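Local structure of nucleoporin nup120 (Schizosaccharomyces pombe, 4GQ2) at residues S671-L674 against C675-A679; P11-L14 against Q15-C18. The protein serves as a component of the nuclear pore complex, both as part of its structure and potentially as a docking site for transport factors. All coordinates share one frame; numbering follows the deposited sequence.

Overall arrangement
The two contacts are local ones, each within a continuous run of chain, and contact 2 closes long before contact 1 opens. Contact 2 lies in the loop between strand 3-11 and strand 21-26, where the chain passes between two sheets of the beta-propeller region. Contact 1 follows more than 650 residues later, at the start of helix 672-703 in the helical domain. The centres of contact 1 and contact 2 are about 11 Å apart, and the two touch. The rings of F673 and F17 stack, A676 CB packs on S16 O, and L672 lies against the backbone of F17 and C18. Both are buried near the centre of the molecule; where they meet, the propeller side packs on the helical domain.

Contact 1 (S671-L674 against C675-A679); sequences SLFL and CASVA
The N-terminal turns of helix 672-703 open with an N-cap at S671 and a serine hydroxyl, S677 OG, lying over the F673 ring. S671 OG accepts from L674 N at 2.9 Å, with an N-H...O angle of 155°. The same hydroxyl donates to S90 O, which ties the cap to a neighbouring loop. C675 N then bonds to S671 O, and A676 N to L672 O at 2.9 Å. V678 N continues the series to L674 O. The carbonyl of F673 is shared. S677 N reaches F673 O from one face of its plane, and S677 OG donates to F673 O from the other face at 2.8 Å. With OG beside its own backbone N (chi1 -63°), the S677 hydroxyl turns back toward the preceding turn. With CG anti to the backbone N (chi1 -179°), the F673 ring presents a face to S677 OG, which sits 3.6 Å above the ring plane, over its centre. L674 CG meets V678 CG2 at 4.2 Å, one turn on. Beyond the helix, the F673 ring stacks with F17 and touches V10, while V678 packs on helix 790-803. Replacing F673 by an alanine would probably leave the S677 hydroxyl without its aromatic cover and F17 without its stacking partner. The buried S677 hydroxyl spends its proton on F673 O, inside its own helix, which probably makes its burial beside the ring less costly.

Contact 2 (P11-L14 against Q15-C18); sequences PIDL and QSFC
D13 OD1 takes two bonds from S16. S16 N donates to D13 OD1 at 2.8 Å, nearly in line with the C-O bond, with an N-H...O angle of 157°. S16 OG donates to D13 OD1 at 2.9 Å, from the syn side and 29° out of the carboxylate plane. D13 holds CG between its backbone N and carbonyl carbon (chi1 60°), which brings the carboxylate round to the amide of S16. With the weak bond from F17 N to D13 O, this makes an Asx motif: the side chain takes the amide three residues on and the carbonyl the one four on. The motif overlaps a type I beta turn from Q15 to C18. The backbone adds a second weak bond, from F17 N to L14 O. The S16 hydroxyl also packs against the P11 ring, 3.7 Å from P11 CD to S16 OG. P11 O meets the F17 ring at its edge, near the ring plane, 3.4 Å from F17 CE1. I12 CG1 comes to 4.5 Å from F17 CE1. Further out, D13 OD2 accepts from I434 N, F17 meets F87 edge-to-face, and Q15 O accepts from N768 ND2. One carboxylate therefore ties the turn to helix 434-443 as well. Three donors, S16 N and S16 OG on OD1 and I434 N on OD2, meet the carboxylate, which probably offsets the cost of burying its charge.

Contact 1 (S671-L674 against C675-A679)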
loop_
_atom_site.group_PDB
_atom_site.type_symbol
_atom_site.label_atom_id
_atom_site.label_comp_id
_atom_site.label_asym_id
_atom_site.label_seq_id
_atom_site.Cartn_x
_atom_site.Cartn_y
_atom_site.Cartn_z
ATOM N N SER A 671 11.116 -9.095 -13.968
ATOM C CA SER A 671 9.760 -9.062 -14.493
ATOM C C SER A 671 8.871 -8.353 -13.478
ATOM O O SER A 671 9.186 -8.320 -12.281
ATOM C CB SER A 671 9.237 -10.475 -14.715
ATOM O OG SER A 671 8.901 -11.075 -13.474
ATOM N N LEU A 672 7.755 -7.803 -13.942
ATOM C CA LEU A 672 6.780 -7.218 -13.032
ATOM C C LEU A 672 6.285 -8.255 -12.028
ATOM O O LEU A 672 6.203 -7.976 -10.829
ATOM C CB LEU A 672 5.615 -6.599 -13.800
ATOM C CG LEU A 672 5.985 -5.328 -14.576
ATOM C CD1 LEU A 672 4.857 -4.953 -15.533
ATOM C CD2 LEU A 672 6.374 -4.171 -13.641
ATOM N N PHE A 673 5.995 -9.459 -12.517
ATOM C CA PHE A 673 5.512 -10.539 -11.667
ATOM C C PHE A 673 6.481 -10.871 -10.533
ATOM O O PHE A 673 6.050 -11.177 -9.410
ATOM C CB PHE A 673 5.171 -11.786 -12.489
ATOM C CG PHE A 673 4.643 -12.927 -11.662
ATOM C CD1 PHE A 673 3.389 -12.852 -11.063
ATOM C CD2 PHE A 673 5.403 -14.064 -11.471
ATOM C CE1 PHE A 673 2.909 -13.903 -10.299
ATOM C CE2 PHE A 673 4.931 -15.115 -10.704
ATOM C CZ PHE A 673 3.682 -15.036 -10.117
ATOM N N LEU A 674 7.781 -10.796 -10.817
ATOM C CA LEU A 674 8.787 -10.963 -9.773
ATOM C C LEU A 674 8.652 -9.898 -8.675
ATOM O O LEU A 674 8.613 -10.225 -7.486
ATOM C CB LEU A 674 10.201 -10.945 -10.339
ATOM C CG LEU A 674 11.144 -11.259 -9.175
ATOM C CD1 LEU A 674 11.665 -12.689 -9.217
ATOM C CD2 LEU A 674 12.270 -10.250 -9.092
ATOM N N CYS A 675 8.581 -8.636 -9.085
ATOM C CA CYS A 675 8.412 -7.524 -8.157
ATOM C C CYS A 675 7.173 -7.703 -7.287
ATOM O O CYS A 675 7.236 -7.513 -6.071
ATOM C CB CYS A 675 8.339 -6.191 -8.909
ATOM S SG CYS A 675 9.829 -5.834 -9.858
ATOM N N ALA A 676 6.060 -8.093 -7.909
ATOM C CA ALA A 676 4.816 -8.349 -7.178
ATOM C C ALA A 676 4.982 -9.479 -6.163
ATOM O O ALA A 676 4.503 -9.384 -5.036
ATOM C CB ALA A 676 3.692 -8.664 -8.143
ATOM N N SER A 677 5.677 -10.538 -6.566
ATOM C CA SER A 677 5.871 -11.708 -5.711
ATOM C C SER A 677 6.725 -11.367 -4.498
ATOM O O SER A 677 6.365 -11.691 -3.361
ATOM C CB SER A 677 6.516 -12.841 -6.511
ATOM O OG SER A 677 5.648 -13.257 -7.557
ATOM N N VAL A 678 7.849 -10.699 -4.751
ATOM C CA VAL A 678 8.763 -10.273 -3.698
ATOM C C VAL A 678 8.063 -9.352 -2.698
ATOM O O VAL A 678 8.171 -9.562 -1.478
ATOM C CB VAL A 678 10.020 -9.595 -4.285
ATOM C CG1 VAL A 678 10.832 -8.919 -3.191
ATOM C CG2 VAL A 678 10.871 -10.622 -5.031
ATOM N N ALA A 679 7.329 -8.361 -3.216
ATOM C CA ALA A 679 6.577 -7.421 -2.376
ATOM C C ALA A 679 5.608 -8.113 -1.424
ATOM O O ALA A 679 5.494 -7.721 -0.268
ATOM C CB ALA A 679 5.841 -6.394 -3.228
#

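Contact 2 (P11-L14 against Q15-C18)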
loop_
_atom_site.group_PDB
_atom_site.type_symbol
_atom_site.label_atom_id
_atom_site.label_comp_id
_atom_site.label_asym_id
_atom_site.label_seq_id
_atom_site.Cartn_x
_atom_site.Cartn_y
_atom_site.Cartn_z
ATOM N N PRO A 11 -2.883 -13.121 -6.601
ATOM C CA PRO A 11 -4.143 -13.220 -7.307
ATOM C C PRO A 11 -3.908 -13.022 -8.794
ATOM O O PRO A 11 -3.029 -12.255 -9.183
ATOM C CB PRO A 11 -4.956 -12.044 -6.743
ATOM C CG PRO A 11 -4.356 -11.768 -5.414
ATOM C CD PRO A 11 -2.890 -12.019 -5.624
ATOM N N ILE A 12 -4.684 -13.716 -9.614
ATOM C CA ILE A 12 -4.575 -13.585 -11.057
ATOM C C ILE A 12 -5.580 -12.537 -11.534
ATOM O O ILE A 12 -6.667 -12.855 -12.026
ATOM C CB ILE A 12 -4.780 -14.935 -11.764
ATOM C CG1 ILE A 12 -3.739 -15.927 -11.279
ATOM C CG2 ILE A 12 -4.660 -14.781 -13.270
ATOM C CD1 ILE A 12 -4.038 -17.349 -11.673
ATOM N N ASP A 13 -5.201 -11.280 -11.342
ATOM C CA ASP A 13 -5.962 -10.157 -11.826
ATOM C C ASP A 13 -4.976 -9.126 -12.365
ATOM O O ASP A 13 -3.772 -9.224 -12.100
ATOM C CB ASP A 13 -6.910 -9.596 -10.748
ATOM C CG ASP A 13 -6.190 -9.108 -9.491
ATOM O OD1 ASP A 13 -5.107 -8.492 -9.580
ATOM O OD2 ASP A 13 -6.741 -9.307 -8.389
ATOM N N LEU A 14 -5.481 -8.174 -13.148
ATOM C CA LEU A 14 -4.640 -7.176 -13.804
ATOM C C LEU A 14 -3.815 -6.362 -12.809
ATOM O O LEU A 14 -2.612 -6.144 -13.008
ATOM C CB LEU A 14 -5.503 -6.258 -14.681
ATOM C CG LEU A 14 -5.680 -6.634 -16.161
ATOM C CD1 LEU A 14 -6.132 -8.075 -16.382
ATOM C CD2 LEU A 14 -6.656 -5.670 -16.816
ATOM N N GLN A 15 -4.469 -5.940 -11.729
ATOM C CA GLN A 15 -3.854 -5.112 -10.696
ATOM C C GLN A 15 -2.633 -5.774 -10.043
ATOM O O GLN A 15 -1.589 -5.133 -9.898
ATOM C CB GLN A 15 -4.898 -4.730 -9.637
ATOM C CG GLN A 15 -4.470 -3.646 -8.652
ATOM C CD GLN A 15 -4.148 -2.307 -9.306
ATOM O OE1 GLN A 15 -4.686 -1.953 -10.363
ATOM N NE2 GLN A 15 -3.267 -1.551 -8.668
ATOM N N SER A 16 -2.761 -7.048 -9.667
ATOM C CA SER A 16 -1.701 -7.746 -8.935
ATOM C C SER A 16 -0.485 -8.031 -9.803
ATOM O O SER A 16 0.621 -8.186 -9.291
ATOM C CB SER A 16 -2.209 -9.055 -8.323
ATOM O OG SER A 16 -3.257 -8.824 -7.396
ATOM N N PHE A 17 -0.700 -8.101 -11.113
ATOM C CA PHE A 17 0.379 -8.336 -12.076
ATOM C C PHE A 17 0.925 -7.029 -12.670
ATOM O O PHE A 17 1.773 -7.073 -13.559
ATOM C CB PHE A 17 -0.121 -9.241 -13.208
ATOM C CG PHE A 17 -0.045 -10.710 -12.902
ATOM C CD1 PHE A 17 -0.827 -11.279 -11.903
ATOM C CD2 PHE A 17 0.800 -11.538 -13.635
ATOM C CE1 PHE A 17 -0.753 -12.642 -11.624
ATOM C CE2 PHE A 17 0.871 -12.903 -13.369
ATOM C CZ PHE A 17 0.094 -13.457 -12.362
ATOM N N CYS A 18 0.445 -5.877 -12.186
ATOM C CA CYS A 18 0.835 -4.562 -12.736
ATOM C C CYS A 18 0.606 -4.463 -14.245
ATOM O O CYS A 18 1.447 -3.940 -14.979
ATOM C CB CYS A 18 2.294 -4.219 -12.420
ATOM S SG CYS A 18 2.755 -4.416 -10.694
#